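Long-range contact in CRISPR-associated protein, Cse2 family (Meiothermus ruber, PDB 3WA8), which probably binds G-rich stretches of crRNA and helps stabilise the R-loop as the small Cse2 (CasB) subunit of a type I-E CRISPR interference complex: residues P37-L49 / W60-W72. Numbering follows the deposited sequence.
Sequences PGAEVVPLVEGFL and WERICYYLVAGLW. With HG (mercury (II) ion), chain C.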
ATOM      1  N   PRO A  37      10.734  -8.316  -4.887  1.00 49.05           N
ATOM      2  CA  PRO A  37       9.378  -8.580  -5.407  1.00 46.22           C
ATOM      3  C   PRO A  37       9.435  -8.897  -6.883  1.00 47.51           C
ATOM      4  O   PRO A  37      10.102  -8.180  -7.631  1.00 49.88           O
ATOM      5  CB  PRO A  37       8.650  -7.255  -5.220  1.00 44.53           C
ATOM      6  CG  PRO A  37       9.479  -6.466  -4.267  1.00 45.47           C
ATOM      7  CD  PRO A  37      10.868  -6.990  -4.262  1.00 47.95           C
ATOM      8  N   GLY A  38       8.752  -9.959  -7.300  1.00 46.71           N
ATOM      9  CA  GLY A  38       8.808 -10.395  -8.687  1.00 47.56           C
ATOM     10  C   GLY A  38       9.820 -11.489  -8.891  1.00 49.48           C
ATOM     11  O   GLY A  38       9.652 -12.345  -9.752  1.00 51.21           O
ATOM     12  N   ALA A  39      10.879 -11.487  -8.092  1.00 49.92           N
ATOM     13  CA  ALA A  39      11.960 -12.455  -8.307  1.00 52.55           C
ATOM     14  C   ALA A  39      11.538 -13.807  -7.787  1.00 51.49           C
ATOM     15  O   ALA A  39      12.102 -14.797  -8.151  1.00 54.54           O
ATOM     16  CB  ALA A  39      13.249 -11.996  -7.657  1.00 53.33           C
ATOM     17  N   GLU A  40      10.542 -13.843  -6.928  1.00 48.87           N
ATOM     18  CA  GLU A  40      10.013 -15.098  -6.409  1.00 49.53           C
ATOM     19  C   GLU A  40       8.651 -15.313  -7.063  1.00 48.61           C
ATOM     20  O   GLU A  40       7.658 -14.674  -6.710  1.00 47.13           O
ATOM     21  CB  GLU A  40       9.857 -15.018  -4.891  1.00 48.21           C
ATOM     22  CG  GLU A  40       9.066 -16.120  -4.271  1.00 48.91           C
ATOM     23  CD  GLU A  40       9.940 -17.268  -3.883  1.00 57.30           C
ATOM     24  OE1 GLU A  40      11.169 -17.124  -3.996  1.00 60.97           O
ATOM     25  OE2 GLU A  40       9.415 -18.323  -3.470  1.00 61.10           O
ATOM     26  N   VAL A  41       8.603 -16.200  -8.033  1.00 50.47           N
ATOM     27  CA  VAL A  41       7.476 -16.242  -8.930  1.00 49.49           C
ATOM     28  C   VAL A  41       6.279 -16.948  -8.307  1.00 48.21           C
ATOM     29  O   VAL A  41       6.435 -18.017  -7.713  1.00 49.03           O
ATOM     30  CB  VAL A  41       7.928 -16.939 -10.191  1.00 52.92           C
ATOM     31  CG1 VAL A  41       6.787 -17.175 -11.116  1.00 51.85           C
ATOM     32  CG2 VAL A  41       9.009 -16.104 -10.830  1.00 54.07           C
ATOM     33  N   VAL A  42       5.091 -16.356  -8.440  1.00 46.89           N
ATOM     34  CA  VAL A  42       3.854 -16.990  -7.955  1.00 46.41           C
ATOM     35  C   VAL A  42       2.802 -17.131  -9.068  1.00 48.26           C
ATOM     36  O   VAL A  42       2.242 -16.111  -9.532  1.00 48.68           O
ATOM     37  CB  VAL A  42       3.221 -16.190  -6.780  1.00 44.11           C
ATOM     38  CG1 VAL A  42       1.967 -16.888  -6.307  1.00 44.90           C
ATOM     39  CG2 VAL A  42       4.190 -16.009  -5.631  1.00 41.91           C
ATOM     40  N   PRO A  43       2.486 -18.377  -9.483  1.00 50.01           N
ATOM     41  CA  PRO A  43       1.639 -18.586 -10.676  1.00 52.26           C
ATOM     42  C   PRO A  43       0.394 -17.740 -10.605  1.00 52.21           C
ATOM     43  O   PRO A  43       0.077 -17.039 -11.552  1.00 54.11           O
ATOM     44  CB  PRO A  43       1.274 -20.061 -10.608  1.00 52.73           C
ATOM     45  CG  PRO A  43       2.402 -20.687  -9.917  1.00 52.84           C
ATOM     46  CD  PRO A  43       2.868 -19.657  -8.870  1.00 50.62           C
ATOM     47  N   LEU A  44      -0.279 -17.774  -9.464  1.00 51.48           N
ATOM     48  CA  LEU A  44      -1.411 -16.890  -9.209  1.00 52.17           C
ATOM     49  C   LEU A  44      -1.236 -15.447  -9.732  1.00 51.99           C
ATOM     50  O   LEU A  44      -2.060 -14.936 -10.520  1.00 54.54           O
ATOM     51  CB  LEU A  44      -1.688 -16.845  -7.707  1.00 50.45           C
ATOM     52  CG  LEU A  44      -3.119 -16.432  -7.363  1.00 52.92           C
ATOM     53  CD1 LEU A  44      -4.145 -17.355  -8.075  1.00 56.71           C
ATOM     54  CD2 LEU A  44      -3.332 -16.428  -5.861  1.00 53.13           C
ATOM     55  N   VAL A  45      -0.161 -14.803  -9.291  1.00 49.82           N
ATOM     56  CA  VAL A  45       0.127 -13.420  -9.661  1.00 48.84           C
ATOM     57  C   VAL A  45       0.495 -13.327 -11.120  1.00 51.83           C
ATOM     58  O   VAL A  45      -0.073 -12.506 -11.844  1.00 53.79           O
ATOM     59  CB  VAL A  45       1.267 -12.882  -8.818  1.00 46.55           C
ATOM     60  CG1 VAL A  45       1.756 -11.561  -9.363  1.00 45.54           C
ATOM     61  CG2 VAL A  45       0.814 -12.788  -7.348  1.00 42.83           C
ATOM     62  N   GLU A  46       1.416 -14.196 -11.547  1.00 52.63           N
ATOM     63  CA  GLU A  46       1.836 -14.291 -12.944  1.00 56.18           C
ATOM     64  C   GLU A  46       0.647 -14.430 -13.892  1.00 60.23           C
ATOM     65  O   GLU A  46       0.599 -13.797 -14.956  1.00 63.43           O
ATOM     66  CB  GLU A  46       2.762 -15.483 -13.129  1.00 56.81           C
ATOM     67  CG  GLU A  46       4.101 -15.331 -12.464  1.00 53.76           C
ATOM     68  CD  GLU A  46       4.903 -14.189 -13.023  1.00 52.76           C
ATOM     69  OE1 GLU A  46       4.772 -13.921 -14.232  1.00 57.77           O
ATOM     70  OE2 GLU A  46       5.665 -13.560 -12.262  1.00 47.84           O
ATOM     71  N   GLY A  47      -0.295 -15.279 -13.492  1.00 60.32           N
ATOM     72  CA  GLY A  47      -1.530 -15.453 -14.203  1.00 64.58           C
ATOM     73  C   GLY A  47      -2.224 -14.129 -14.397  1.00 66.41           C
ATOM     74  O   GLY A  47      -2.670 -13.804 -15.509  1.00 70.52           O
ATOM     75  N   PHE A  48      -2.314 -13.351 -13.321  1.00 63.89           N
ATOM     76  CA  PHE A  48      -3.082 -12.118 -13.377  1.00 65.31           C
ATOM     77  C   PHE A  48      -2.358 -11.119 -14.256  1.00 68.02           C
ATOM     78  O   PHE A  48      -2.973 -10.505 -15.133  1.00 71.68           O
ATOM     79  CB  PHE A  48      -3.334 -11.576 -11.981  1.00 61.26           C
ATOM     80  CG  PHE A  48      -4.299 -10.444 -11.938  1.00 62.05           C
ATOM     81  CD1 PHE A  48      -5.646 -10.673 -11.685  1.00 62.93           C
ATOM     82  CD2 PHE A  48      -3.869  -9.137 -12.132  1.00 63.19           C
ATOM     83  CE1 PHE A  48      -6.560  -9.625 -11.640  1.00 62.82           C
ATOM     84  CE2 PHE A  48      -4.783  -8.070 -12.096  1.00 64.21           C
ATOM     85  CZ  PHE A  48      -6.130  -8.321 -11.847  1.00 64.03           C
ATOM     86  N   LEU A  49      -1.045 -10.996 -14.062  1.00 67.45           N
ATOM     87  CA  LEU A  49      -0.239 -10.083 -14.885  1.00 71.20           C
ATOM     88  C   LEU A  49      -0.219 -10.509 -16.344  1.00 78.25           C
ATOM     89  O   LEU A  49      -0.183  -9.672 -17.232  1.00 82.04           O
ATOM     90  CB  LEU A  49       1.196  -9.983 -14.381  1.00 68.18           C
ATOM     91  CG  LEU A  49       1.468  -9.530 -12.950  1.00 62.60           C
ATOM     92  CD1 LEU A  49       2.869  -9.872 -12.546  1.00 57.06           C
ATOM     93  CD2 LEU A  49       1.241  -8.046 -12.842  1.00 63.52           C
ATOM     94  N   TRP A  60       8.400  -2.073 -13.393  1.00 78.85           N
ATOM     95  CA  TRP A  60       7.733  -1.398 -12.284  1.00 72.54           C
ATOM     96  C   TRP A  60       6.428  -2.069 -11.890  1.00 68.21           C
ATOM     97  O   TRP A  60       6.223  -2.420 -10.732  1.00 63.97           O
ATOM     98  CB  TRP A  60       7.484   0.067 -12.618  1.00 73.95           C
ATOM     99  CG  TRP A  60       7.089   0.878 -11.449  1.00 70.15           C
ATOM    100  CD1 TRP A  60       6.017   1.714 -11.358  1.00 69.42           C
ATOM    101  CD2 TRP A  60       7.747   0.928 -10.176  1.00 67.31           C
ATOM    102  NE1 TRP A  60       5.966   2.292 -10.106  1.00 65.44           N
ATOM    103  CE2 TRP A  60       7.020   1.830  -9.364  1.00 64.04           C
ATOM    104  CE3 TRP A  60       8.881   0.299  -9.643  1.00 65.82           C
ATOM    105  CZ2 TRP A  60       7.396   2.129  -8.062  1.00 61.34           C
ATOM    106  CZ3 TRP A  60       9.247   0.585  -8.351  1.00 63.87           C
ATOM    107  CH2 TRP A  60       8.517   1.509  -7.574  1.00 62.16           C
ATOM    108  N   GLU A  61       5.559  -2.259 -12.870  1.00 69.25           N
ATOM    109  CA  GLU A  61       4.287  -2.887 -12.622  1.00 66.33           C
ATOM    110  C   GLU A  61       4.524  -4.167 -11.846  1.00 61.95           C
ATOM    111  O   GLU A  61       3.975  -4.346 -10.767  1.00 58.46           O
ATOM    112  CB  GLU A  61       3.558  -3.150 -13.936  1.00 70.88           C
ATOM    113  CG  GLU A  61       2.136  -3.655 -13.742  1.00 72.15           C
ATOM    114  CD  GLU A  61       1.198  -3.340 -14.927  1.00 80.41           C
ATOM    115  OE1 GLU A  61       1.312  -4.005 -15.998  1.00 83.46           O
ATOM    116  OE2 GLU A  61       0.325  -2.437 -14.758  1.00 82.18           O
ATOM    117  N   ARG A  62       5.385  -5.029 -12.376  1.00 62.07           N
ATOM    118  CA  ARG A  62       5.649  -6.324 -11.756  1.00 58.51           C
ATOM    119  C   ARG A  62       6.149  -6.161 -10.307  1.00 53.69           C
ATOM    120  O   ARG A  62       5.689  -6.866  -9.387  1.00 50.51           O
ATOM    121  CB  ARG A  62       6.571  -7.162 -12.653  1.00 61.90           C
ATOM    122  CG  ARG A  62       7.640  -8.030 -11.976  1.00 62.39           C
ATOM    123  CD  ARG A  62       8.433  -8.867 -13.022  1.00 65.59           C
ATOM    124  NE  ARG A  62       7.566  -9.880 -13.598  1.00 65.38           N
ATOM    125  CZ  ARG A  62       7.469 -11.136 -13.171  1.00 63.03           C
ATOM    126  NH1 ARG A  62       8.231 -11.587 -12.185  1.00 58.75           N
ATOM    127  NH2 ARG A  62       6.606 -11.953 -13.763  1.00 63.40           N
ATOM    128  N   ILE A  63       7.051  -5.207 -10.092  1.00 52.10           N
ATOM    129  CA  ILE A  63       7.490  -4.956  -8.739  1.00 48.02           C
ATOM    130  C   ILE A  63       6.283  -4.522  -7.874  1.00 45.64           C
ATOM    131  O   ILE A  63       6.079  -5.025  -6.774  1.00 43.64           O
ATOM    132  CB  ILE A  63       8.628  -3.949  -8.703  1.00 48.68           C
ATOM    133  CG1 ILE A  63       9.886  -4.597  -9.242  1.00 49.82           C
ATOM    134  CG2 ILE A  63       8.907  -3.467  -7.284  1.00 45.47           C
ATOM    135  CD1 ILE A  63      10.890  -3.596  -9.842  1.00 49.24           C
ATOM    136  N   CYS A  64       5.459  -3.619  -8.376  1.00 46.17           N
ATOM    137  CA  CYS A  64       4.404  -3.087  -7.549  1.00 44.28           C
ATOM    138  C   CYS A  64       3.407  -4.182  -7.164  1.00 43.61           C
ATOM    139  O   CYS A  64       3.201  -4.427  -5.958  1.00 41.80           O
ATOM    140  CB  CYS A  64       3.780  -1.852  -8.201  1.00 46.34           C
ATOM    141  SG  CYS A  64       5.018  -0.467  -8.436  1.00 48.60           S
ATOM    142  N   TYR A  65       2.852  -4.889  -8.161  1.00 45.07           N
ATOM    143  CA  TYR A  65       1.969  -6.039  -7.897  1.00 44.06           C
ATOM    144  C   TYR A  65       2.508  -7.007  -6.867  1.00 42.45           C
ATOM    145  O   TYR A  65       1.823  -7.354  -5.897  1.00 41.80           O
ATOM    146  CB  TYR A  65       1.666  -6.809  -9.172  1.00 46.51           C
ATOM    147  CG  TYR A  65       0.504  -6.224  -9.925  1.00 48.74           C
ATOM    148  CD1 TYR A  65       0.673  -5.089 -10.693  1.00 49.32           C
ATOM    149  CD2 TYR A  65      -0.769  -6.783  -9.846  1.00 49.89           C
ATOM    150  CE1 TYR A  65      -0.360  -4.525 -11.354  1.00 52.43           C
ATOM    151  CE2 TYR A  65      -1.856  -6.213 -10.536  1.00 51.66           C
ATOM    152  CZ  TYR A  65      -1.629  -5.075 -11.285  1.00 54.24           C
ATOM    153  OH  TYR A  65      -2.631  -4.450 -12.014  1.00 58.78           O
ATOM    154  N   TYR A  66       3.731  -7.457  -7.075  1.00 42.83           N
ATOM    155  CA  TYR A  66       4.293  -8.466  -6.202  1.00 42.43           C
ATOM    156  C   TYR A  66       4.501  -7.928  -4.813  1.00 41.75           C
ATOM    157  O   TYR A  66       4.204  -8.606  -3.835  1.00 41.74           O
ATOM    158  CB  TYR A  66       5.594  -9.031  -6.770  1.00 43.81           C
ATOM    159  CG  TYR A  66       5.388 -10.271  -7.588  1.00 45.91           C
ATOM    160  CD1 TYR A  66       5.547 -10.256  -8.979  1.00 48.65           C
ATOM    161  CD2 TYR A  66       4.993 -11.462  -6.984  1.00 45.71           C
ATOM    162  CE1 TYR A  66       5.371 -11.402  -9.733  1.00 47.83           C
ATOM    163  CE2 TYR A  66       4.807 -12.612  -7.728  1.00 46.57           C
ATOM    164  CZ  TYR A  66       4.998 -12.566  -9.103  1.00 48.19           C
ATOM    165  OH  TYR A  66       4.799 -13.707  -9.828  1.00 51.02           O
ATOM    166  N   LEU A  67       5.011  -6.706  -4.719  1.00 42.84           N
ATOM    167  CA  LEU A  67       5.172  -6.050  -3.433  1.00 42.94           C
ATOM    168  C   LEU A  67       3.811  -5.963  -2.735  1.00 42.62           C
ATOM    169  O   LEU A  67       3.710  -6.257  -1.554  1.00 43.89           O
ATOM    170  CB  LEU A  67       5.743  -4.653  -3.617  1.00 43.33           C
ATOM    171  CG  LEU A  67       6.075  -3.837  -2.374  1.00 43.37           C
ATOM    172  CD1 LEU A  67       7.173  -4.491  -1.605  1.00 44.63           C
ATOM    173  CD2 LEU A  67       6.522  -2.458  -2.786  1.00 44.46           C
ATOM    174  N   VAL A  68       2.757  -5.577  -3.438  1.00 42.43           N
ATOM    175  CA  VAL A  68       1.507  -5.427  -2.711  1.00 42.85           C
ATOM    176  C   VAL A  68       1.035  -6.804  -2.267  1.00 43.67           C
ATOM    177  O   VAL A  68       0.510  -6.972  -1.145  1.00 44.24           O
ATOM    178  CB  VAL A  68       0.400  -4.642  -3.480  1.00 43.56           C
ATOM    179  CG1 VAL A  68      -0.923  -4.807  -2.807  1.00 43.06           C
ATOM    180  CG2 VAL A  68       0.727  -3.175  -3.517  1.00 43.27           C
ATOM    181  N   ALA A  69       1.255  -7.795  -3.127  1.00 43.64           N
ATOM    182  CA  ALA A  69       0.899  -9.142  -2.766  1.00 43.53           C
ATOM    183  C   ALA A  69       1.605  -9.524  -1.455  1.00 43.30           C
ATOM    184  O   ALA A  69       0.959  -9.957  -0.476  1.00 44.26           O
ATOM    185  CB  ALA A  69       1.270 -10.064  -3.865  1.00 44.66           C
ATOM    186  N   GLY A  70       2.919  -9.314  -1.409  1.00 42.19           N
ATOM    187  CA  GLY A  70       3.696  -9.699  -0.237  1.00 42.13           C
ATOM    188  C   GLY A  70       3.222  -8.997   1.012  1.00 42.45           C
ATOM    189  O   GLY A  70       3.059  -9.632   2.067  1.00 43.88           O
ATOM    190  N   LEU A  71       2.984  -7.688   0.906  1.00 40.74           N
ATOM    191  CA  LEU A  71       2.594  -6.944   2.086  1.00 41.33           C
ATOM    192  C   LEU A  71       1.234  -7.435   2.538  1.00 42.29           C
ATOM    193  O   LEU A  71       0.998  -7.633   3.731  1.00 44.58           O
ATOM    194  CB  LEU A  71       2.552  -5.449   1.821  1.00 40.33           C
ATOM    195  CG  LEU A  71       3.928  -4.831   1.584  1.00 40.31           C
ATOM    196  CD1 LEU A  71       3.865  -3.403   0.964  1.00 35.44           C
ATOM    197  CD2 LEU A  71       4.743  -4.894   2.862  1.00 39.64           C
ATOM    198  N   TRP A  72       0.353  -7.657   1.570  1.00 41.02           N
ATOM    199  CA  TRP A  72      -0.991  -8.042   1.873  1.00 41.49           C
ATOM    200  C   TRP A  72      -0.908  -9.402   2.548  1.00 43.09           C
ATOM    201  O   TRP A  72      -1.568  -9.658   3.554  1.00 45.00           O
ATOM    202  CB  TRP A  72      -1.827  -8.077   0.596  1.00 40.89           C
ATOM    203  CG  TRP A  72      -3.095  -8.789   0.779  1.00 42.45           C
ATOM    204  CD1 TRP A  72      -4.212  -8.307   1.381  1.00 44.97           C
ATOM    205  CD2 TRP A  72      -3.385 -10.149   0.409  1.00 43.38           C
ATOM    206  NE1 TRP A  72      -5.183  -9.290   1.424  1.00 48.76           N
ATOM    207  CE2 TRP A  72      -4.698 -10.425   0.825  1.00 46.47           C
ATOM    208  CE3 TRP A  72      -2.656 -11.162  -0.224  1.00 43.44           C
ATOM    209  CZ2 TRP A  72      -5.314 -11.663   0.604  1.00 48.74           C
ATOM    210  CZ3 TRP A  72      -3.277 -12.406  -0.440  1.00 45.32           C
ATOM    211  CH2 TRP A  72      -4.585 -12.639  -0.026  1.00 46.82           C
TER
HETATM  212 HG    HG C 301       6.464  -0.453  -6.074  1.00 93.79          HG
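Tyr66 reaches from helix 60-72 into the crook formed by the loop 37-42 and helix 43-49, a packing of two successive helices in the all-helical Cse2 fold in which the loop leading into the first also rests on the second. The two helices run roughly antiparallel, their axes 140° apart, and the loop curls round the phenol. Val45 CG1 lies over one face of the Tyr66 ring, 3.6 Å from its centroid in a CH-pi contact; with chi1 at 169°, this methyl stands anti to the backbone N and is directed at the ring. Gly38 CA approaches CD1 of the same ring. The phenol oxygen is gripped twice: Val42 N, at the N-cap of helix 43-49, donates to Tyr66 OH over 3.0 Å in a nearly straight bond (175°), and the hydroxyl in turn donates to Glu46 OE2, met on the anti side of the carboxylate and somewhat out of its plane. Glu46 bends at chi2, bringing that carboxylate back to Arg62, whose NH2 forms a salt bridge with OE2. A phenylalanine in place of Tyr66 would probably leave the Val42 N-H without its acceptor and Glu46 OE2 without one of its two partners. Further along, Leu49 CD2 sits over a face of the Tyr65 ring, 3.7 Å from the centroid, while Phe48 CE2 touches Tyr65 CE2; Phe14 of helix 10-21 meets both Phe48 and Tyr65 edge-to-face, tying a third helix to this side. At the start of the loop, Pro37 settles against the backbone of Ile63 and Leu67, and its ring lies alongside the leucine side chain, CG 4.0 Å from Leu67 CD1.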